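Local coordinates for protein glycosyl transferase (Staphylococcus aureus, PDB 5TZJ) that is a glycosyl transferase with a family 2 domain and a TarS linker domain, and holds uridine-diphosphate-N-acetylglucosamine in a pocket, at residues Ser113-Ile118 against Met183-Asn188; Pro138-Thr141 against Arg146-Tyr149; Ala105-Glu110 against Arg191-Ser196. All blocks are in the same frame, centred on the assembly; numbering follows the deposited sequence.

Interaction 1: Ser113-Ile118 against Met183-Asn188; sequences SDVLLI and MKAYLN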
loop_
_atom_site.group_PDB
_atom_site.type_symbol
_atom_site.label_atom_id
_atom_site.label_comp_id
_atom_site.label_asym_id
_atom_site.label_seq_id
_atom_site.Cartn_x
_atom_site.Cartn_y
_atom_site.Cartn_z
ATOM N N SER A 113 -12.049 15.899 5.476
ATOM C CA SER A 113 -11.348 14.852 4.738
ATOM C C SER A 113 -12.120 13.534 4.784
ATOM O O SER A 113 -12.758 13.195 5.780
ATOM C CB SER A 113 -9.943 14.645 5.325
ATOM O OG SER A 113 -9.321 15.886 5.656
ATOM N N ASP A 114 -12.040 12.771 3.692
ATOM C CA ASP A 114 -12.487 11.380 3.699
ATOM C C ASP A 114 -11.364 10.413 3.959
ATOM O O ASP A 114 -11.610 9.327 4.506
ATOM C CB ASP A 114 -13.149 11.012 2.372
ATOM C CG ASP A 114 -14.381 11.843 2.128
ATOM O OD1 ASP A 114 -15.051 12.192 3.141
ATOM O OD2 ASP A 114 -14.647 12.169 0.951
ATOM N N VAL A 115 -10.154 10.793 3.562
ATOM C CA VAL A 115 -8.935 10.039 3.803
ATOM C C VAL A 115 -7.898 11.049 4.256
ATOM O O VAL A 115 -7.680 12.060 3.576
ATOM C CB VAL A 115 -8.474 9.278 2.529
ATOM C CG1 VAL A 115 -7.094 8.652 2.690
ATOM C CG2 VAL A 115 -9.511 8.244 2.133
ATOM N N LEU A 116 -7.273 10.810 5.405
ATOM C CA LEU A 116 -6.257 11.731 5.912
ATOM C C LEU A 116 -4.943 10.971 6.018
ATOM O O LEU A 116 -4.814 10.053 6.832
ATOM C CB LEU A 116 -6.652 12.334 7.263
ATOM C CG LEU A 116 -5.673 13.276 7.983
ATOM C CD1 LEU A 116 -5.205 14.516 7.135
ATOM C CD2 LEU A 116 -6.270 13.768 9.273
ATOM N N LEU A 117 -3.978 11.356 5.199
ATOM C CA LEU A 117 -2.627 10.836 5.322
ATOM C C LEU A 117 -1.961 11.561 6.472
ATOM O O LEU A 117 -2.125 12.774 6.612
ATOM C CB LEU A 117 -1.830 11.062 4.021
ATOM C CG LEU A 117 -2.120 10.076 2.880
ATOM C CD1 LEU A 117 -3.429 10.381 2.175
ATOM C CD2 LEU A 117 -0.965 9.979 1.876
ATOM N N ILE A 118 -1.194 10.830 7.286
ATOM C CA ILE A 118 -0.480 11.437 8.402
ATOM C C ILE A 118 0.993 11.082 8.298
ATOM O O ILE A 118 1.349 9.949 7.952
ATOM C CB ILE A 118 -1.065 11.010 9.754
ATOM C CG1 ILE A 118 -1.078 9.473 9.876
ATOM C CG2 ILE A 118 -2.447 11.634 9.953
ATOM C CD1 ILE A 118 -1.550 9.022 11.266
ATOM N N MET A 183 -6.160 1.852 -2.501
ATOM C CA MET A 183 -6.495 2.386 -3.824
ATOM C C MET A 183 -7.999 2.558 -3.966
ATOM O O MET A 183 -8.468 3.578 -4.501
ATOM C CB MET A 183 -5.947 1.482 -4.952
ATOM C CG MET A 183 -4.513 1.737 -5.311
ATOM S SD MET A 183 -4.160 3.403 -5.989
ATOM C CE MET A 183 -5.522 3.614 -7.135
ATOM N N LYS A 184 -8.769 1.572 -3.488
ATOM C CA LYS A 184 -10.224 1.706 -3.426
ATOM C C LYS A 184 -10.629 2.926 -2.600
ATOM O O LYS A 184 -11.525 3.686 -2.991
ATOM C CB LYS A 184 -10.860 0.440 -2.815
ATOM C CG LYS A 184 -11.015 -0.772 -3.759
ATOM C CD LYS A 184 -11.551 -2.023 -2.992
ATOM C CE LYS A 184 -11.745 -3.260 -3.907
ATOM N NZ LYS A 184 -12.186 -4.520 -3.196
ATOM N N ALA A 185 -10.006 3.110 -1.437
ATOM C CA ALA A 185 -10.388 4.254 -0.604
ATOM C C ALA A 185 -10.032 5.557 -1.311
ATOM O O ALA A 185 -10.805 6.521 -1.280
ATOM C CB ALA A 185 -9.695 4.191 0.760
ATOM N N TYR A 186 -8.871 5.597 -1.975
ATOM C CA TYR A 186 -8.522 6.798 -2.742
ATOM C C TYR A 186 -9.541 7.054 -3.844
ATOM O O TYR A 186 -10.007 8.192 -4.038
ATOM C CB TYR A 186 -7.134 6.652 -3.360
ATOM C CG TYR A 186 -5.920 6.799 -2.449
ATOM C CD1 TYR A 186 -5.982 7.480 -1.264
ATOM C CD2 TYR A 186 -4.681 6.267 -2.840
ATOM C CE1 TYR A 186 -4.811 7.630 -0.458
ATOM C CE2 TYR A 186 -3.523 6.426 -2.087
ATOM C CZ TYR A 186 -3.595 7.108 -0.884
ATOM O OH TYR A 186 -2.443 7.223 -0.136
ATOM N N LEU A 187 -9.878 6.009 -4.607
ATOM C CA LEU A 187 -10.763 6.173 -5.759
ATOM C C LEU A 187 -12.178 6.647 -5.363
ATOM O O LEU A 187 -12.856 7.309 -6.155
ATOM C CB LEU A 187 -10.822 4.860 -6.541
ATOM C CG LEU A 187 -9.597 4.480 -7.415
ATOM C CD1 LEU A 187 -9.657 3.019 -7.867
ATOM C CD2 LEU A 187 -9.408 5.417 -8.650
ATOM N N ASN A 188 -12.650 6.312 -4.165
ATOM C CA ASN A 188 -14.006 6.646 -3.749
ATOM C C ASN A 188 -14.115 7.921 -2.923
ATOM O O ASN A 188 -15.234 8.396 -2.700
ATOM C CB ASN A 188 -14.609 5.486 -2.930
ATOM C CG ASN A 188 -15.022 4.336 -3.811
ATOM O OD1 ASN A 188 -16.063 4.394 -4.480
ATOM N ND2 ASN A 188 -14.201 3.298 -3.852
#
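Tyr186 meets Val115 and Leu117 with the edge of its ring, not with a face. CE1 and the hydroxyl do the touching: Val115 CG1 sits 4.0 Å from Tyr186 CE1, and Leu117 CD1 is 4.1 Å from the same Tyr186 CE1, both methyls lying near the ring plane. Each of the two aliphatic side chains crosses the tyrosine at about a right angle. Tyr186 starts out away from the strand, and the ring then swings back to it. Its hydroxyl goes further along, to 3.7 Å between Tyr186 OH and Leu117 CD2. That oxygen is not left to apolar company, for it is hydrogen-bonded to the backbone O of Thr150, its strongest partner.

Val115 divides its two methyls. With CG1 anti to the backbone N (chi1 171°), that branch takes the ring, while CG2 faces the helix backbone, 4.0 Å between Val115 CG2 and Ala185 O.

This is a helix lying on a sheet in the alpha/beta architecture expected of family 2 glycosyl transferases. Strand 115-118 and helix 183-188 have their N-to-C directions at 124°, with a closest axis approach of 10.0 Å. Val115 points to this helix and Leu117 reaches it with its methyl ends, whereas Leu116 between them packs on Ala104, Phe107 and Ile108 of helix 100-111, beyond the sheet.

At the helix end, Lys184 O is gripped twice, by Asn188 N and Asn188 ND2 from opposite faces of its carbonyl plane. Just before the strand, Asp114 forms a salt bridge to Arg158 through OD1 and accepts from the backbone N of Asn190 and Arg191 through OD2.

Interaction 2: Pro138-Thr141 against Arg146-Tyr149; sequences PEVT and RIIY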
loop_
_atom_site.group_PDB
_atom_site.type_symbol
_atom_site.label_atom_id
_atom_site.label_comp_id
_atom_site.label_asym_id
_atom_site.label_seq_id
_atom_site.Cartn_x
_atom_site.Cartn_y
_atom_site.Cartn_z
ATOM N N PRO A 138 -4.728 20.447 2.562
ATOM C CA PRO A 138 -6.135 20.089 2.818
ATOM C C PRO A 138 -6.756 19.254 1.713
ATOM O O PRO A 138 -7.686 18.486 1.973
ATOM C CB PRO A 138 -6.832 21.454 2.936
ATOM C CG PRO A 138 -5.724 22.453 3.065
ATOM C CD PRO A 138 -4.551 21.891 2.362
ATOM N N GLU A 139 -6.277 19.375 0.486
ATOM C CA GLU A 139 -6.897 18.679 -0.632
ATOM C C GLU A 139 -5.793 18.268 -1.584
ATOM O O GLU A 139 -5.031 19.124 -2.028
ATOM C CB GLU A 139 -7.919 19.569 -1.348
ATOM C CG GLU A 139 -8.627 18.861 -2.496
ATOM C CD GLU A 139 -10.106 19.191 -2.544
ATOM O OE1 GLU A 139 -10.460 20.245 -3.106
ATOM O OE2 GLU A 139 -10.914 18.393 -2.000
ATOM N N VAL A 140 -5.703 16.967 -1.868
ATOM C CA VAL A 140 -4.777 16.431 -2.862
ATOM C C VAL A 140 -5.519 15.401 -3.704
ATOM O O VAL A 140 -6.550 14.849 -3.297
ATOM C CB VAL A 140 -3.523 15.769 -2.229
ATOM C CG1 VAL A 140 -2.730 16.777 -1.426
ATOM C CG2 VAL A 140 -3.952 14.574 -1.342
ATOM N N THR A 141 -4.951 15.108 -4.874
ATOM C CA THR A 141 -5.536 14.146 -5.798
ATOM C C THR A 141 -4.511 13.089 -6.192
ATOM O O THR A 141 -3.299 13.237 -5.984
ATOM C CB THR A 141 -6.090 14.816 -7.074
ATOM O OG1 THR A 141 -5.025 15.023 -8.011
ATOM C CG2 THR A 141 -6.719 16.187 -6.751
ATOM N N ARG A 146 1.882 12.742 -4.828
ATOM C CA ARG A 146 2.486 11.418 -4.825
ATOM C C ARG A 146 1.764 10.456 -3.874
ATOM O O ARG A 146 2.391 9.521 -3.378
ATOM C CB ARG A 146 3.962 11.499 -4.431
ATOM C CG ARG A 146 4.732 12.641 -5.041
ATOM C CD ARG A 146 5.648 12.125 -6.143
ATOM N NE ARG A 146 6.480 11.036 -5.653
ATOM C CZ ARG A 146 7.118 10.196 -6.449
ATOM N NH1 ARG A 146 7.035 10.365 -7.760
ATOM N NH2 ARG A 146 7.832 9.200 -5.941
ATOM N N ILE A 147 0.475 10.658 -3.594
ATOM C CA ILE A 147 -0.170 9.749 -2.631
ATOM C C ILE A 147 -0.160 8.313 -3.134
ATOM O O ILE A 147 -0.191 7.373 -2.338
ATOM C CB ILE A 147 -1.598 10.182 -2.300
ATOM C CG1 ILE A 147 -2.436 10.280 -3.584
ATOM C CG2 ILE A 147 -1.580 11.494 -1.499
ATOM C CD1 ILE A 147 -3.947 10.423 -3.304
ATOM N N ILE A 148 -0.103 8.110 -4.451
ATOM C CA ILE A 148 -0.116 6.748 -4.945
ATOM C C ILE A 148 1.150 5.985 -4.554
ATOM O O ILE A 148 1.159 4.746 -4.592
ATOM C CB ILE A 148 -0.344 6.778 -6.464
ATOM C CG1 ILE A 148 -0.827 5.421 -6.949
ATOM C CG2 ILE A 148 0.951 7.126 -7.199
ATOM C CD1 ILE A 148 -1.397 5.445 -8.381
ATOM N N TYR A 149 2.228 6.677 -4.194
ATOM C CA TYR A 149 3.436 6.038 -3.699
ATOM C C TYR A 149 3.332 5.580 -2.245
ATOM O O TYR A 149 4.304 4.994 -1.752
ATOM C CB TYR A 149 4.632 6.964 -3.899
ATOM C CG TYR A 149 4.957 7.008 -5.385
ATOM C CD1 TYR A 149 4.256 7.846 -6.241
ATOM C CD2 TYR A 149 5.897 6.147 -5.943
ATOM C CE1 TYR A 149 4.520 7.866 -7.628
ATOM C CE2 TYR A 149 6.173 6.159 -7.353
ATOM C CZ TYR A 149 5.457 7.000 -8.173
ATOM O OH TYR A 149 5.681 7.002 -9.543
#
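Beside Ile147, the residue that meets Val140 and Thr141, two flat groups lie one over the other: the Arg146 guanidinium and the Tyr149 ring, their planes nearly parallel, within about 10°. Arg146 NH2 is 3.5 Å above the plane of the Tyr149 ring and over its centre; seen from the arginine, Tyr149 CE1 lies on one guanidinium face, displaced toward the rim. The edge of the tyrosine ring meets Arg146 O in plane. That carbonyl also takes the amide of Tyr149, at 3.0 Å from Tyr149 N to Arg146 O, the i to i+3 bond of a single 3-10 turn. Short of the stacked end, Arg146 NE is hydrogen-bonded to Ser131 OG.

Ile147 carries the contact itself. Its CG1 stands in the crowded position between backbone N and carbonyl carbon (chi1 57°), which turns CG1 and CD1 to the Thr141 carbonyl, with Ile147 CD1 3.9 Å from Thr141 O. CG2, anti to the carbonyl carbon, is left to the valine, 3.9 Å between Val140 CG2 and Ile147 CG2, the two side chains crossing obliquely.

The arrangement is a chain reversal at the flank of the alpha/beta domain: the short, weakly bonded strand 139-140 pairs through Val140 with Ile192, and residues 142-145 then bring the chain back, a bend that Thr141 fastens at three points, OG1 to Leu143 N, its N to Asn144 OD1 and its O to Ser145 OG.

Ile147 also packs on Ile192 and Tyr186, while Ile148 touches both Met183 of helix 177-188 and Glu248 and Phe249 of helix 239-256.

Interaction 3: Ala105-Glu110 against Arg191-Ser196; sequences AAFIDE and RISVLS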
loop_
_atom_site.group_PDB
_atom_site.type_symbol
_atom_site.label_atom_id
_atom_site.label_comp_id
_atom_site.label_asym_id
_atom_site.label_seq_id
_atom_site.Cartn_x
_atom_site.Cartn_y
_atom_site.Cartn_z
ATOM N N ALA A 105 -8.254 15.237 14.539
ATOM C CA ALA A 105 -9.643 15.627 14.748
ATOM C C ALA A 105 -9.834 17.100 14.421
ATOM O O ALA A 105 -10.848 17.490 13.828
ATOM C CB ALA A 105 -10.071 15.346 16.191
ATOM N N ALA A 106 -8.872 17.932 14.813
ATOM C CA ALA A 106 -8.974 19.355 14.517
ATOM C C ALA A 106 -8.924 19.593 13.011
ATOM O O ALA A 106 -9.716 20.374 12.480
ATOM C CB ALA A 106 -7.868 20.119 15.243
ATOM N N PHE A 107 -8.061 18.853 12.303
ATOM C CA PHE A 107 -7.895 19.046 10.862
ATOM C C PHE A 107 -9.124 18.564 10.094
ATOM O O PHE A 107 -9.597 19.239 9.164
ATOM C CB PHE A 107 -6.638 18.308 10.391
ATOM C CG PHE A 107 -6.205 18.647 8.985
ATOM C CD1 PHE A 107 -6.688 17.942 7.898
ATOM C CD2 PHE A 107 -5.321 19.704 8.752
ATOM C CE1 PHE A 107 -6.265 18.268 6.577
ATOM C CE2 PHE A 107 -4.913 20.025 7.460
ATOM C CZ PHE A 107 -5.379 19.287 6.371
ATOM N N ILE A 108 -9.651 17.396 10.469
ATOM C CA ILE A 108 -10.858 16.869 9.838
ATOM C C ILE A 108 -12.044 17.800 10.075
ATOM O O ILE A 108 -12.886 17.996 9.190
ATOM C CB ILE A 108 -11.133 15.449 10.368
ATOM C CG1 ILE A 108 -10.185 14.453 9.681
ATOM C CG2 ILE A 108 -12.621 15.072 10.232
ATOM C CD1 ILE A 108 -9.964 13.172 10.479
ATOM N N ASP A 109 -12.137 18.383 11.268
ATOM C CA ASP A 109 -13.291 19.225 11.560
ATOM C C ASP A 109 -13.359 20.420 10.623
ATOM O O ASP A 109 -14.456 20.853 10.249
ATOM C CB ASP A 109 -13.257 19.680 13.015
ATOM C CG ASP A 109 -13.696 18.584 13.970
ATOM O OD1 ASP A 109 -13.942 18.890 15.163
ATOM O OD2 ASP A 109 -13.801 17.409 13.512
ATOM N N GLU A 110 -12.206 20.944 10.203
ATOM C CA GLU A 110 -12.191 22.106 9.324
ATOM C C GLU A 110 -12.326 21.720 7.855
ATOM O O GLU A 110 -12.999 22.425 7.097
ATOM C CB GLU A 110 -10.910 22.930 9.543
ATOM C CG GLU A 110 -9.666 22.104 9.881
ATOM C CD GLU A 110 -8.457 22.936 10.340
ATOM O OE1 GLU A 110 -8.396 24.160 10.021
ATOM O OE2 GLU A 110 -7.569 22.343 11.022
ATOM N N ARG A 191 -12.536 13.737 -0.771
ATOM C CA ARG A 191 -11.414 14.599 -0.432
ATOM C C ARG A 191 -10.362 13.782 0.300
ATOM O O ARG A 191 -10.681 13.035 1.241
ATOM C CB ARG A 191 -11.847 15.783 0.443
ATOM C CG ARG A 191 -10.674 16.410 1.150
ATOM C CD ARG A 191 -10.992 17.779 1.678
ATOM N NE ARG A 191 -11.645 18.582 0.657
ATOM C CZ ARG A 191 -11.670 19.910 0.640
ATOM N NH1 ARG A 191 -11.059 20.597 1.596
ATOM N NH2 ARG A 191 -12.321 20.529 -0.333
ATOM N N ILE A 192 -9.119 13.944 -0.135
ATOM C CA ILE A 192 -7.948 13.287 0.427
ATOM C C ILE A 192 -7.026 14.393 0.899
ATOM O O ILE A 192 -6.765 15.345 0.152
ATOM C CB ILE A 192 -7.231 12.408 -0.629
ATOM C CG1 ILE A 192 -8.177 11.382 -1.261
ATOM C CG2 ILE A 192 -5.969 11.727 -0.043
ATOM C CD1 ILE A 192 -7.504 10.559 -2.410
ATOM N N SER A 193 -6.518 14.281 2.108
ATOM C CA SER A 193 -5.730 15.364 2.680
ATOM C C SER A 193 -4.443 14.784 3.232
ATOM O O SER A 193 -4.302 13.574 3.387
ATOM C CB SER A 193 -6.484 16.097 3.796
ATOM O OG SER A 193 -7.823 16.320 3.424
ATOM N N VAL A 194 -3.505 15.663 3.546
ATOM C CA VAL A 194 -2.200 15.273 4.054
ATOM C C VAL A 194 -1.891 16.174 5.226
ATOM O O VAL A 194 -1.874 17.411 5.080
ATOM C CB VAL A 194 -1.093 15.379 2.994
ATOM C CG1 VAL A 194 0.223 14.861 3.572
ATOM C CG2 VAL A 194 -1.472 14.581 1.735
ATOM N N LEU A 195 -1.647 15.569 6.382
ATOM C CA LEU A 195 -1.281 16.311 7.581
ATOM C C LEU A 195 0.177 15.990 7.899
ATOM O O LEU A 195 0.514 14.835 8.184
ATOM C CB LEU A 195 -2.235 15.964 8.726
ATOM C CG LEU A 195 -2.093 16.624 10.084
ATOM C CD1 LEU A 195 -3.354 17.326 10.476
ATOM C CD2 LEU A 195 -1.920 15.507 11.019
ATOM N N SER A 196 1.049 16.999 7.781
ATOM C CA SER A 196 2.484 16.809 7.955
ATOM C C SER A 196 3.087 17.673 9.063
ATOM O O SER A 196 4.299 17.895 9.064
ATOM C CB SER A 196 3.206 17.090 6.642
ATOM O OG SER A 196 3.044 16.026 5.737
#
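Apolar packing comes first, and it centres on Phe107, which reaches from its helix onto Leu195 and Ser193. Its ring is carried anti to the backbone N (chi1 -169°), which takes it off the helix and across strand 192-195. Leu195 and Phe107 slide past each other in opposite directions, and a single methyl does the touching: Leu195 CD1 is 3.4 Å from Phe107 CB and 3.5 Å from Phe107 CG. That is tight for carbon against carbon, and the chi2 of Leu195, 123°, is not a staggered value, so the exact setting of the leucine branches should be read with caution. The methyl approaches the ring obliquely.

At the far end of the phenylalanine, the contact is with a polar residue but through its carbon. Ser193 CB lies at the ring edge, near its plane, 3.5 Å from Phe107 CE1. The strand backbone comes up less closely, with Val194 O 4.2 Å from Phe107 CZ.

This is the helix-on-sheet packing of the alpha/beta domain expected of family 2 glycosyl transferases: helix 105-110 lies against one face of the mixed sheet, its N-to-C direction at 145° to that of strand 192-195 and the closest axis approach 10.3 Å. The neighbouring parallel strand supplies Leu116 to the same cluster, touching Phe107, Ile108 and Leu195. Ile192 turns from this helix to the other face of the sheet and packs on Leu117.

Among polar interactions, the buried Ser193 OG is hydrogen-bonded to Pro138 O and to Ser113 OG, two bonds on a hydroxyl whose CB sits at the ring edge. Further out, Arg191 NE forms a salt bridge with Glu139, and Asp109 OD2 forms one with Lys2.

Along the chain the three contacts nest without crossing. Helix 100-111 opens interaction 3, and strand 115-122, which follows at once, opens interaction 1. Interaction 2 closes a small loop within that span, between 138-141 and 146-149. Helix 177-188 then closes interaction 1, and strand 192-195 closes interaction 3. Strands 115-122 and 192-195 are parallel neighbours, so the two outer contacts clasp one sheet between helices on its two faces. Ile147 ties the innermost loop to both closing elements: its O is also near Tyr186 OH, at 3.2 Å from Ile147 O, probably sharing the hydroxyl with Thr150 O, and Ile147 CD1 packs 3.7 Å from Ile192 CD1.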